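Side-chain contacts in VAO-type flavoprotein oxidase VAO615 (Myceliophthora thermophila, PDB 6F72), which is probably an oxidoreductase with no substrate yet identified, carrying one bicovalently bound FAD and, once reduced, reacting rapidly with molecular oxygen: residues A[35-38]-A[42-45]; A[56-61]-A[67-72]; A[96-101]-A[162-167]; A[134-139]-A[255-260]. All coordinates share one frame; numbering follows the deposited sequence.

Contact 1: A[35-38]-A[42-45]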
loop_
_atom_site.group_PDB
_atom_site.type_symbol
_atom_site.label_atom_id
_atom_site.label_comp_id
_atom_site.label_asym_id
_atom_site.label_seq_id
_atom_site.Cartn_x
_atom_site.Cartn_y
_atom_site.Cartn_z
ATOM N N ALA A 35 -8.218 -29.618 18.991
ATOM C CA ALA A 35 -7.451 -30.733 19.536
ATOM C C ALA A 35 -6.051 -30.794 18.906
ATOM O O ALA A 35 -5.078 -31.100 19.594
ATOM C CB ALA A 35 -8.197 -32.040 19.331
ATOM N N ALA A 36 -5.957 -30.454 17.618
ATOM C CA ALA A 36 -4.699 -30.493 16.865
ATOM C C ALA A 36 -3.852 -29.202 16.893
ATOM O O ALA A 36 -2.775 -29.171 16.284
ATOM C CB ALA A 36 -4.953 -30.944 15.432
ATOM N N TRP A 37 -4.323 -28.156 17.589
ATOM C CA TRP A 37 -3.507 -26.951 17.844
ATOM C C TRP A 37 -2.216 -27.364 18.564
ATOM O O TRP A 37 -2.273 -28.199 19.469
ATOM C CB TRP A 37 -4.274 -25.939 18.696
ATOM C CG TRP A 37 -3.548 -24.630 18.938
ATOM C CD1 TRP A 37 -2.962 -24.219 20.102
ATOM C CD2 TRP A 37 -3.342 -23.569 17.994
ATOM N NE1 TRP A 37 -2.405 -22.969 19.943
ATOM C CE2 TRP A 37 -2.623 -22.547 18.661
ATOM C CE3 TRP A 37 -3.688 -23.385 16.641
ATOM C CZ2 TRP A 37 -2.246 -21.352 18.024
ATOM C CZ3 TRP A 37 -3.317 -22.190 16.009
ATOM C CH2 TRP A 37 -2.604 -21.193 16.704
ATOM N N PRO A 38 -1.051 -26.812 18.147
ATOM C CA PRO A 38 0.204 -27.248 18.759
ATOM C C PRO A 38 0.253 -26.946 20.259
ATOM O O PRO A 38 -0.145 -25.857 20.675
ATOM C CB PRO A 38 1.268 -26.439 18.000
ATOM C CG PRO A 38 0.632 -26.069 16.708
ATOM C CD PRO A 38 -0.811 -25.849 17.051
ATOM N N ASP A 42 5.236 -27.713 21.914
ATOM C CA ASP A 42 5.474 -27.534 20.481
ATOM C C ASP A 42 5.918 -26.103 20.198
ATOM O O ASP A 42 6.926 -25.886 19.521
ATOM C CB ASP A 42 4.228 -27.869 19.657
ATOM C CG ASP A 42 3.938 -29.357 19.583
ATOM O OD1 ASP A 42 4.890 -30.171 19.549
ATOM O OD2 ASP A 42 2.737 -29.712 19.533
ATOM N N TRP A 43 5.181 -25.137 20.744
ATOM C CA TRP A 43 5.515 -23.720 20.588
ATOM C C TRP A 43 6.898 -23.371 21.179
ATOM O O TRP A 43 7.703 -22.701 20.512
ATOM C CB TRP A 43 4.380 -22.820 21.122
ATOM C CG TRP A 43 3.103 -22.916 20.279
ATOM C CD1 TRP A 43 1.915 -23.501 20.639
ATOM C CD2 TRP A 43 2.914 -22.430 18.936
ATOM N NE1 TRP A 43 1.002 -23.407 19.614
ATOM C CE2 TRP A 43 1.583 -22.757 18.557
ATOM C CE3 TRP A 43 3.728 -21.738 18.029
ATOM C CZ2 TRP A 43 1.054 -22.422 17.308
ATOM C CZ3 TRP A 43 3.193 -21.400 16.763
ATOM C CH2 TRP A 43 1.867 -21.747 16.424
ATOM N N ALA A 44 7.182 -23.865 22.391
ATOM C CA ALA A 44 8.500 -23.698 23.021
ATOM C C ALA A 44 9.648 -24.253 22.154
ATOM O O ALA A 44 10.690 -23.618 22.026
ATOM C CB ALA A 44 8.527 -24.323 24.413
ATOM N N LYS A 45 9.431 -25.428 21.566
ATOM C CA LYS A 45 10.392 -26.097 20.685
ATOM C C LYS A 45 10.676 -25.253 19.422
ATOM O O LYS A 45 11.833 -25.149 18.992
ATOM C CB LYS A 45 9.873 -27.510 20.357
ATOM C CG LYS A 45 10.562 -28.290 19.240
ATOM C CD LYS A 45 9.538 -29.128 18.475
ATOM C CE LYS A 45 8.866 -28.329 17.353
ATOM N NZ LYS A 45 7.440 -28.701 17.094
#

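Contact 2: A[56-61]-A[67-72]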
loop_
_atom_site.group_PDB
_atom_site.type_symbol
_atom_site.label_atom_id
_atom_site.label_comp_id
_atom_site.label_asym_id
_atom_site.label_seq_id
_atom_site.Cartn_x
_atom_site.Cartn_y
_atom_site.Cartn_z
ATOM N N ALA A 56 4.097 -14.470 21.609
ATOM C CA ALA A 56 2.645 -14.659 21.762
ATOM C C ALA A 56 2.009 -13.286 21.556
ATOM O O ALA A 56 2.408 -12.311 22.204
ATOM C CB ALA A 56 2.292 -15.211 23.143
ATOM N N THR A 57 1.052 -13.198 20.636
ATOM C CA THR A 57 0.424 -11.921 20.339
ATOM C C THR A 57 -0.311 -11.371 21.571
ATOM O O THR A 57 -1.100 -12.063 22.216
ATOM C CB THR A 57 -0.545 -12.016 19.144
ATOM O OG1 THR A 57 0.139 -12.579 18.023
ATOM C CG2 THR A 57 -1.096 -10.647 18.777
ATOM N N VAL A 58 0.027 -10.132 21.905
ATOM C CA VAL A 58 -0.697 -9.352 22.877
ATOM C C VAL A 58 -0.993 -8.053 22.145
ATOM O O VAL A 58 -0.057 -7.274 21.907
ATOM C CB VAL A 58 0.133 -9.070 24.151
ATOM C CG1 VAL A 58 -0.686 -8.237 25.136
ATOM C CG2 VAL A 58 0.591 -10.370 24.789
ATOM N N PRO A 59 -2.276 -7.831 21.759
ATOM C CA PRO A 59 -2.656 -6.615 21.028
ATOM C C PRO A 59 -2.271 -5.361 21.790
ATOM O O PRO A 59 -2.308 -5.357 23.006
ATOM C CB PRO A 59 -4.175 -6.756 20.881
ATOM C CG PRO A 59 -4.382 -8.224 20.777
ATOM C CD PRO A 59 -3.367 -8.822 21.744
ATOM N N GLN A 60 -1.866 -4.324 21.068
ATOM C CA GLN A 60 -1.397 -3.069 21.667
ATOM C C GLN A 60 -2.406 -2.396 22.634
ATOM O O GLN A 60 -2.002 -1.751 23.600
ATOM C CB GLN A 60 -0.978 -2.105 20.555
ATOM C CG GLN A 60 -0.016 -1.011 20.990
ATOM C CD GLN A 60 0.421 -0.125 19.838
ATOM O OE1 GLN A 60 -0.371 0.243 18.977
ATOM N NE2 GLN A 60 1.701 0.223 19.825
ATOM N N ALA A 61 -3.704 -2.571 22.389
ATOM C CA ALA A 61 -4.758 -1.996 23.249
ATOM C C ALA A 61 -5.184 -2.889 24.428
ATOM O O ALA A 61 -6.201 -2.629 25.074
ATOM C CB ALA A 61 -5.967 -1.564 22.417
ATOM N N SER A 67 -8.848 -8.265 31.048
ATOM C CA SER A 67 -8.560 -9.685 30.806
ATOM C C SER A 67 -8.302 -9.924 29.297
ATOM O O SER A 67 -8.800 -9.144 28.484
ATOM C CB SER A 67 -9.719 -10.549 31.322
ATOM O OG SER A 67 -10.876 -10.418 30.510
ATOM N N PRO A 68 -7.534 -10.959 28.909
ATOM C CA PRO A 68 -6.944 -11.921 29.836
ATOM C C PRO A 68 -5.471 -11.621 30.166
ATOM O O PRO A 68 -4.804 -12.449 30.787
ATOM C CB PRO A 68 -7.084 -13.238 29.067
ATOM C CG PRO A 68 -6.985 -12.835 27.610
ATOM C CD PRO A 68 -7.261 -11.354 27.514
ATOM N N PHE A 69 -4.989 -10.441 29.778
ATOM C CA PHE A 69 -3.573 -10.101 29.911
ATOM C C PHE A 69 -3.237 -9.371 31.213
ATOM O O PHE A 69 -2.056 -9.242 31.561
ATOM C CB PHE A 69 -3.056 -9.333 28.681
ATOM C CG PHE A 69 -3.285 -10.051 27.370
ATOM C CD1 PHE A 69 -2.553 -11.203 27.040
ATOM C CD2 PHE A 69 -4.235 -9.583 26.464
ATOM C CE1 PHE A 69 -2.768 -11.867 25.834
ATOM C CE2 PHE A 69 -4.453 -10.244 25.250
ATOM C CZ PHE A 69 -3.721 -11.387 24.936
ATOM N N GLY A 70 -4.269 -8.931 31.934
ATOM C CA GLY A 70 -4.127 -8.260 33.233
ATOM C C GLY A 70 -3.132 -7.115 33.215
ATOM O O GLY A 70 -2.266 -7.016 34.096
ATOM N N GLN A 71 -3.257 -6.264 32.200
ATOM C CA GLN A 71 -2.296 -5.199 31.936
ATOM C C GLN A 71 -2.916 -3.805 31.906
ATOM O O GLN A 71 -2.257 -2.857 31.459
ATOM C CB GLN A 71 -1.612 -5.450 30.597
ATOM C CG GLN A 71 -0.459 -6.438 30.625
ATOM C CD GLN A 71 0.193 -6.597 29.259
ATOM O OE1 GLN A 71 -0.476 -6.592 28.215
ATOM N NE2 GLN A 71 1.509 -6.741 29.260
ATOM N N TYR A 72 -4.160 -3.682 32.382
ATOM C CA TYR A 72 -4.915 -2.429 32.314
ATOM C C TYR A 72 -4.169 -1.221 32.880
ATOM O O TYR A 72 -3.634 -1.269 33.988
ATOM C CB TYR A 72 -6.279 -2.568 32.994
ATOM C CG TYR A 72 -7.126 -1.314 32.891
ATOM C CD1 TYR A 72 -7.881 -1.044 31.737
ATOM C CD2 TYR A 72 -7.158 -0.384 33.937
ATOM C CE1 TYR A 72 -8.651 0.108 31.641
ATOM C CE2 TYR A 72 -7.920 0.771 33.849
ATOM C CZ TYR A 72 -8.668 1.010 32.707
ATOM O OH TYR A 72 -9.416 2.153 32.629
#

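Contact 3: A[96-101]-A[162-167]. With FAD (flavin-adenine dinucleotide), chain E.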
loop_
_atom_site.group_PDB
_atom_site.type_symbol
_atom_site.label_atom_id
_atom_site.label_comp_id
_atom_site.label_asym_id
_atom_site.label_seq_id
_atom_site.Cartn_x
_atom_site.Cartn_y
_atom_site.Cartn_z
ATOM N N GLY A 96 1.928 -8.006 16.477
ATOM C CA GLY A 96 0.778 -8.646 15.855
ATOM C C GLY A 96 -0.342 -7.717 15.437
ATOM O O GLY A 96 -1.378 -8.198 14.986
ATOM N N ASP A 97 -0.148 -6.404 15.578
ATOM C CA ASP A 97 -1.207 -5.436 15.256
ATOM C C ASP A 97 -1.203 -5.135 13.775
ATOM O O ASP A 97 -0.152 -5.195 13.135
ATOM C CB ASP A 97 -1.052 -4.112 16.013
ATOM C CG ASP A 97 -1.846 -4.070 17.302
ATOM O OD1 ASP A 97 -1.309 -4.541 18.328
ATOM O OD2 ASP A 97 -3.003 -3.548 17.288
ATOM N N VAL A 98 -2.381 -4.811 13.241
ATOM C CA VAL A 98 -2.478 -4.175 11.921
ATOM C C VAL A 98 -3.067 -2.774 12.073
ATOM O O VAL A 98 -3.640 -2.458 13.131
ATOM C CB VAL A 98 -3.213 -5.045 10.870
ATOM C CG1 VAL A 98 -2.359 -6.245 10.497
ATOM C CG2 VAL A 98 -4.596 -5.486 11.342
ATOM N N LEU A 99 -2.920 -1.934 11.051
ATOM C CA LEU A 99 -3.422 -0.563 11.120
ATOM C C LEU A 99 -4.941 -0.422 10.871
ATOM O O LEU A 99 -5.555 0.587 11.267
ATOM C CB LEU A 99 -2.634 0.357 10.179
ATOM C CG LEU A 99 -1.160 0.735 10.371
ATOM C CD1 LEU A 99 -0.808 1.740 9.286
ATOM C CD2 LEU A 99 -0.874 1.360 11.717
ATOM N N SER A 100 -5.550 -1.435 10.256
ATOM C CA SER A 100 -6.961 -1.344 9.863
ATOM C C SER A 100 -7.946 -1.557 11.009
ATOM O O SER A 100 -8.067 -2.672 11.545
ATOM C CB SER A 100 -7.278 -2.292 8.705
ATOM O OG SER A 100 -8.673 -2.435 8.533
ATOM N N GLN A 101 -8.690 -0.491 11.322
ATOM C CA GLN A 101 -9.732 -0.524 12.354
ATOM C C GLN A 101 -10.798 -1.557 11.997
ATOM O O GLN A 101 -11.401 -2.158 12.882
ATOM C CB GLN A 101 -10.395 0.849 12.550
ATOM C CG GLN A 101 -9.465 2.046 12.752
ATOM C CD GLN A 101 -9.053 2.713 11.447
ATOM O OE1 GLN A 101 -9.033 2.079 10.396
ATOM N NE2 GLN A 101 -8.707 3.997 11.514
ATOM N N LYS A 162 -4.648 -8.374 4.341
ATOM C CA LYS A 162 -3.778 -9.430 3.809
ATOM C C LYS A 162 -2.564 -9.769 4.713
ATOM O O LYS A 162 -1.896 -10.791 4.510
ATOM C CB LYS A 162 -3.375 -9.111 2.359
ATOM C CG LYS A 162 -4.576 -9.027 1.402
ATOM C CD LYS A 162 -4.268 -8.264 0.112
ATOM C CE LYS A 162 -3.130 -8.896 -0.704
ATOM N NZ LYS A 162 -2.709 -7.991 -1.811
ATOM N N SER A 163 -2.320 -8.935 5.727
ATOM C CA SER A 163 -1.268 -9.173 6.695
ATOM C C SER A 163 -1.731 -9.547 8.133
ATOM O O SER A 163 -0.926 -9.487 9.052
ATOM C CB SER A 163 -0.275 -8.002 6.683
ATOM O OG SER A 163 -0.890 -6.783 7.053
ATOM N N THR A 164 -3.016 -9.890 8.325
ATOM C CA THR A 164 -3.481 -10.653 9.509
ATOM C C THR A 164 -4.124 -11.976 9.109
ATOM O O THR A 164 -4.332 -12.249 7.920
ATOM C CB THR A 164 -4.515 -9.940 10.430
ATOM O OG1 THR A 164 -5.372 -9.045 9.693
ATOM C CG2 THR A 164 -3.864 -9.284 11.677
ATOM N N GLY A 165 -4.423 -12.790 10.116
ATOM C CA GLY A 165 -5.166 -14.033 9.958
ATOM C C GLY A 165 -5.387 -14.691 11.310
ATOM O O GLY A 165 -4.437 -14.909 12.063
ATOM N N LYS A 166 -6.652 -14.969 11.623
ATOM C CA LYS A 166 -7.050 -15.671 12.838
ATOM C C LYS A 166 -6.346 -17.031 12.912
ATOM O O LYS A 166 -6.282 -17.755 11.915
ATOM C CB LYS A 166 -8.578 -15.832 12.857
ATOM C CG LYS A 166 -9.127 -16.615 14.038
ATOM C CD LYS A 166 -10.617 -16.848 13.924
ATOM C CE LYS A 166 -11.400 -15.747 14.623
ATOM N NZ LYS A 166 -12.831 -16.121 14.839
ATOM N N GLY A 167 -5.790 -17.337 14.090
ATOM C CA GLY A 167 -5.113 -18.610 14.365
ATOM C C GLY A 167 -3.797 -18.831 13.643
ATOM O O GLY A 167 -3.333 -19.969 13.533
HETATM P PA FAD E . 1.754 -5.041 5.002
HETATM O O1A FAD E . 0.295 -5.013 5.381
HETATM O O2A FAD E . 2.716 -5.442 6.084
HETATM O O5B FAD E . 1.922 -6.009 3.730
HETATM C C5B FAD E . 1.009 -5.982 2.632
HETATM C C4B FAD E . 0.984 -7.316 1.894
HETATM O O4B FAD E . 2.303 -7.646 1.454
HETATM C C3B FAD E . 0.514 -8.490 2.731
HETATM O O3B FAD E . -0.218 -9.356 1.854
HETATM C C2B FAD E . 1.789 -9.185 3.178
HETATM O O2B FAD E . 1.596 -10.589 3.363
HETATM C C1B FAD E . 2.732 -8.895 2.022
HETATM N N9A FAD E . 4.156 -8.745 2.407
HETATM C C8A FAD E . 4.705 -7.654 2.982
HETATM N N7A FAD E . 6.038 -7.827 3.163
HETATM C C5A FAD E . 6.352 -9.043 2.688
HETATM C C6A FAD E . 7.588 -9.849 2.573
HETATM N N6A FAD E . 8.757 -9.350 3.031
HETATM N N1A FAD E . 7.499 -11.080 2.020
HETATM C C2A FAD E . 6.331 -11.587 1.567
HETATM N N3A FAD E . 5.163 -10.899 1.635
HETATM C C4A FAD E . 5.113 -9.647 2.177
HETATM N N1 FAD E . 0.415 2.722 -2.028
HETATM C C2 FAD E . 0.854 3.422 -3.104
HETATM O O2 FAD E . 1.039 2.819 -4.187
HETATM N N3 FAD E . 1.095 4.750 -3.039
HETATM C C4 FAD E . 0.914 5.484 -1.929
HETATM O O4 FAD E . 1.147 6.714 -1.917
HETATM C C4X FAD E . 0.447 4.786 -0.711
HETATM N N5 FAD E . 0.253 5.445 0.452
HETATM C C5X FAD E . -0.184 4.800 1.573
HETATM C C6 FAD E . -0.376 5.507 2.779
HETATM C C7 FAD E . -0.824 4.811 3.924
HETATM C C7M FAD E . -1.034 5.592 5.209
HETATM C C8 FAD E . -1.081 3.326 3.863
HETATM C C8M FAD E . -1.469 2.471 5.060
HETATM C C9 FAD E . -0.882 2.650 2.663
HETATM C C9A FAD E . -0.447 3.322 1.517
HETATM N N10 FAD E . -0.230 2.615 0.310
HETATM C C10 FAD E . 0.201 3.325 -0.830
HETATM C "C1'" FAD E . -0.533 1.188 0.236
HETATM C "C2'" FAD E . 0.600 0.206 0.216
HETATM O "O2'" FAD E . 1.200 0.264 -1.076
HETATM C "C3'" FAD E . -0.045 -1.155 0.451
HETATM O "O3'" FAD E . -0.934 -1.116 1.588
HETATM C "C4'" FAD E . 1.004 -2.238 0.646
HETATM O "O4'" FAD E . 0.373 -3.520 0.622
HETATM C "C5'" FAD E . 1.813 -2.020 1.926
HETATM O "O5'" FAD E . 2.719 -3.088 2.151
HETATM P P FAD E . 3.436 -3.228 3.582
HETATM O O1P FAD E . 3.999 -1.890 3.971
HETATM O O2P FAD E . 4.306 -4.459 3.477
HETATM O O3P FAD E . 2.179 -3.564 4.539
#

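Contact 4: A[134-139]-A[255-260]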
loop_
_atom_site.group_PDB
_atom_site.type_symbol
_atom_site.label_atom_id
_atom_site.label_comp_id
_atom_site.label_asym_id
_atom_site.label_seq_id
_atom_site.Cartn_x
_atom_site.Cartn_y
_atom_site.Cartn_z
ATOM N N ALA A 134 16.902 -18.200 8.166
ATOM C CA ALA A 134 16.781 -19.382 9.015
ATOM C C ALA A 134 15.479 -19.380 9.824
ATOM O O ALA A 134 14.774 -20.395 9.872
ATOM C CB ALA A 134 18.004 -19.504 9.916
ATOM N N ASP A 135 15.152 -18.223 10.405
ATOM C CA ASP A 135 13.898 -18.010 11.137
ATOM C C ASP A 135 12.655 -18.347 10.306
ATOM O O ASP A 135 11.723 -18.989 10.811
ATOM C CB ASP A 135 13.828 -16.569 11.661
ATOM C CG ASP A 135 14.827 -16.307 12.777
ATOM O OD1 ASP A 135 15.415 -17.283 13.286
ATOM O OD2 ASP A 135 15.016 -15.134 13.163
ATOM N N VAL A 136 12.678 -17.934 9.034
ATOM C CA VAL A 136 11.597 -18.190 8.067
ATOM C C VAL A 136 11.530 -19.682 7.739
ATOM O O VAL A 136 10.467 -20.284 7.826
ATOM C CB VAL A 136 11.759 -17.340 6.784
ATOM C CG1 VAL A 136 10.638 -17.614 5.789
ATOM C CG2 VAL A 136 11.817 -15.859 7.120
ATOM N N GLN A 137 12.675 -20.272 7.389
ATOM C CA GLN A 137 12.769 -21.703 7.104
ATOM C C GLN A 137 12.235 -22.545 8.265
ATOM O O GLN A 137 11.480 -23.495 8.044
ATOM C CB GLN A 137 14.212 -22.095 6.775
ATOM C CG GLN A 137 14.692 -21.616 5.405
ATOM C CD GLN A 137 16.211 -21.677 5.236
ATOM O OE1 GLN A 137 16.967 -21.688 6.215
ATOM N NE2 GLN A 137 16.663 -21.702 3.979
ATOM N N ALA A 138 12.626 -22.181 9.487
ATOM C CA ALA A 138 12.148 -22.840 10.706
ATOM C C ALA A 138 10.631 -22.721 10.865
ATOM O O ALA A 138 9.949 -23.730 11.083
ATOM C CB ALA A 138 12.861 -22.277 11.930
ATOM N N ALA A 139 10.118 -21.495 10.734
ATOM C CA ALA A 139 8.689 -21.217 10.884
ATOM C C ALA A 139 7.831 -21.934 9.844
ATOM O O ALA A 139 6.779 -22.496 10.187
ATOM C CB ALA A 139 8.428 -19.723 10.865
ATOM N N GLU A 255 15.461 -11.044 -2.979
ATOM C CA GLU A 255 15.985 -12.132 -2.177
ATOM C C GLU A 255 14.822 -12.690 -1.360
ATOM O O GLU A 255 14.102 -11.942 -0.711
ATOM C CB GLU A 255 17.110 -11.627 -1.282
ATOM C CG GLU A 255 17.718 -12.694 -0.381
ATOM C CD GLU A 255 18.488 -12.118 0.785
ATOM O OE1 GLU A 255 18.595 -10.876 0.898
ATOM O OE2 GLU A 255 18.995 -12.924 1.602
ATOM N N VAL A 256 14.635 -14.004 -1.449
ATOM C CA VAL A 256 13.437 -14.678 -0.963
ATOM C C VAL A 256 13.723 -16.015 -0.288
ATOM O O VAL A 256 14.788 -16.600 -0.470
ATOM C CB VAL A 256 12.376 -14.931 -2.092
ATOM C CG1 VAL A 256 12.117 -13.687 -2.925
ATOM C CG2 VAL A 256 12.737 -16.128 -2.970
ATOM N N VAL A 257 12.742 -16.460 0.503
ATOM C CA VAL A 257 12.584 -17.854 0.903
ATOM C C VAL A 257 11.255 -18.343 0.323
ATOM O O VAL A 257 10.195 -17.734 0.528
ATOM C CB VAL A 257 12.593 -18.049 2.437
ATOM C CG1 VAL A 257 12.477 -19.526 2.786
ATOM C CG2 VAL A 257 13.858 -17.468 3.055
ATOM N N THR A 258 11.324 -19.454 -0.391
ATOM C CA THR A 258 10.153 -20.076 -0.986
ATOM C C THR A 258 9.473 -20.969 0.037
ATOM O O THR A 258 10.063 -21.273 1.094
ATOM C CB THR A 258 10.553 -20.909 -2.215
ATOM O OG1 THR A 258 11.550 -21.861 -1.824
ATOM C CG2 THR A 258 11.138 -20.014 -3.262
ATOM N N ALA A 259 8.249 -21.392 -0.284
ATOM C CA ALA A 259 7.420 -22.255 0.568
ATOM C C ALA A 259 8.136 -23.502 1.070
ATOM O O ALA A 259 7.989 -23.869 2.242
ATOM C CB ALA A 259 6.137 -22.639 -0.149
ATOM N N ASP A 260 8.933 -24.130 0.202
ATOM C CA ASP A 260 9.703 -25.311 0.591
ATOM C C ASP A 260 11.009 -24.967 1.329
ATOM O O ASP A 260 11.792 -25.857 1.654
ATOM C CB ASP A 260 9.963 -26.209 -0.628
ATOM C CG ASP A 260 10.918 -25.593 -1.628
ATOM O OD1 ASP A 260 11.166 -24.367 -1.587
ATOM O OD2 ASP A 260 11.435 -26.347 -2.472
#

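Contact 1: A[35-38]-A[42-45]
W43 meets both W37 and P38: P38 CB lies over one face of its indole, and W37 approaches obliquely. The NE1-CE2-CZ2 side of W43 is turned to W37, and CZ2 of W43 stands over one face of the W37 indole, toward the rim. W37 CZ2 is 3.5 Å from W43 CZ2. The two planes meet obliquely at 42°. The indole nitrogens are both donors and form no bond with each other. W37 CG is anti to its own backbone N (chi1 -176°), which swings the ring back beside P38, and the P38 CD atom sits over the same ring.

P38 CB rests 3.3 Å above the W43 plane, near the rim, and P38 CG touches W43 CZ2 at 3.7 Å. P38 O lies at the edge of the same indole, near its plane. D42 adds its CB, 3.7 Å from P38 CB. Its OD1 has a long salt bridge to K45 NZ, 3.8 Å.

A leucine in place of W43 would probably leave the face of W37 without its aromatic neighbour and open a gap beside the P38 ring. W43 also stacks on Y126 and meets F142. The contact is thus a loop folded back on the first turns of helix 40-49, whose tryptophan packs on strand 126-129 and helix 133-146 of the PCMH-type FAD-binding fold.

Contact 2: A[56-61]-A[67-72]
F69 and V58 make the centre of this contact through a CH-pi interaction. V58 CG1 stands over the middle of the F69 ring, 3.9 Å from the centroid and only 11° off the ring normal. V58 puts CG1 anti to its backbone N (chi1 180°), and this turns the methyl onto the face. P68, which follows a cis peptide bond, lays its CG over the centre of the opposite face, so the phenyl ring is held between two aliphatic groups.

Two further apolar contacts reach ring atoms. V58 CG2 comes to F69 CE1 at 3.8 Å. P59 CD touches F69 CE2 at 3.9 Å and approaches obliquely to the ring, while the two side chains cross at about a right angle. C118, from another loop, also touches F69. Both segments belong to the long irregular loop between strand 54-56 and helix 74-81. Here the loop doubles back on itself. A disulfide between C64 and C77, seen in a structure of this protein, would link the turn of the loop to that helix.

Polar atoms take a lesser part, and no hydrogen bond joins the two segments. T57 O lies 3.8 Å from F69 CZ. Q71 runs out extended beyond CG, which brings OE1 to 3.5 Å from V58 CG1. That same OE1 is hydrogen-bonded to S62 OG, within the turn. T57 OG1 is hydrogen-bonded to P124 O.

Contact 3: A[96-101]-A[162-167]
V98 and T164 touch methyl to methyl. T164 CG2 lies 3.6 Å from V98 CG1 and 3.9 Å from V98 CG2, so it fits against both branches of the valine. The T164 hydroxyl, OG1, sits farther along the same valine, 4.0 Å from CG2. V98 CG1 also reaches the side of S163, with S163 OG 3.8 Å away. No hydrogen bond links the two segments.

S163 passes the contact on to the cofactor. Its OG donates a hydrogen bond of 2.7 Å to FAD O1A, on the adenosine-side phosphate PA. The serine hydroxyl stands between its backbone N and carbonyl carbon (chi1 62°), which directs it to that phosphate oxygen. K162 adds a weak bond, 3.5 Å, from FAD O3B to its backbone O. An alanine at V98 would remove both valine methyls and would probably open a gap beside T164 CG2 and S163 OG, behind the phosphate-binding serine.

Further out, D158 OD2 bonds K162 N, and V98 O is held by Q104 NE2. D97 is fixed by its carboxylate to Y123 OH and by its O to K153 NZ. The K153 side chain, on strand 150-153, touches both V98 and S163. Segment 96-101 lies between helix 89-92 and helix 101-104, with S100 the N-cap of the latter, and segment 162-167 lies in the loop between strands 150-153 and 169-172.

Contact 4: A[134-139]-A[255-260]
V257 meets V136 and Q137 on one side of helix 133-146. The close part is aliphatic. V136 CG1 packs against V257 CB at 3.9 Å and against V257 CG1 at 4.0 Å. The two valines run past each other in opposite directions. Each holds its CG1 anti to its own backbone N (chi1 180° for V136, -178° for V257), and these two methyls are the ones that meet. Both residues are buried. V136 also touches V288 and L171, and V257 touches L290, so the pair belongs to a wider apolar layer.

The looser part lies at Q137, which is partly exposed. Only its aliphatic stem joins in: Q137 CG is 4.0 Å from V257 CG1, and the side chains cross at about a right angle. The stem runs on extended past the valine, and its amide NE2 is hydrogen-bonded to G261 O, in the turn after V257. That polar turn has bonds of its own. T258 OG1 is hydrogen-bonded to R262 O; it also lies 2.5 Å from D260 OD1, a distance short enough to be doubtful. D260 is exposed, and its OD2 forms a salt bridge with R262 NE.

Seen as a whole, this is a helix packed on a beta-sheet. Helix 133-146 lies against strands 251-257 and 288-298 of the antiparallel sheet. Through V136 and A139 it also touches strand 169-172 of the mixed sheet. It thereby joins the two sheets of the PCMH-type FAD-binding domain, with the V136 side chain about 8 Å from the FAD.

Overall arrangement
Contacts 1, 2 and 3 follow in series along the chain, while contacts 3 and 4 interleave their segments. Contacts 2 and 3 are closest, with centres about 15 Å apart. They are joined by a probable hydrogen bond from Q60 N to D97 OD1. Contacts 1 and 3 have centres about 22 Å apart and touch where W37 packs on G167. Contacts 2 and 4 are the most distant, about 29 Å between centres. Strand 54-56 leads into contact 2 and strand 169-172 follows contact 3, both in the mixed sheet. Helix 133-146 touches contact 1 and carries one side of contact 4. Contacts 1 and 2 order N-terminal stretches that pack on the FAD-binding domain; contact 4 lies within it, and contact 3 alone bonds the cofactor.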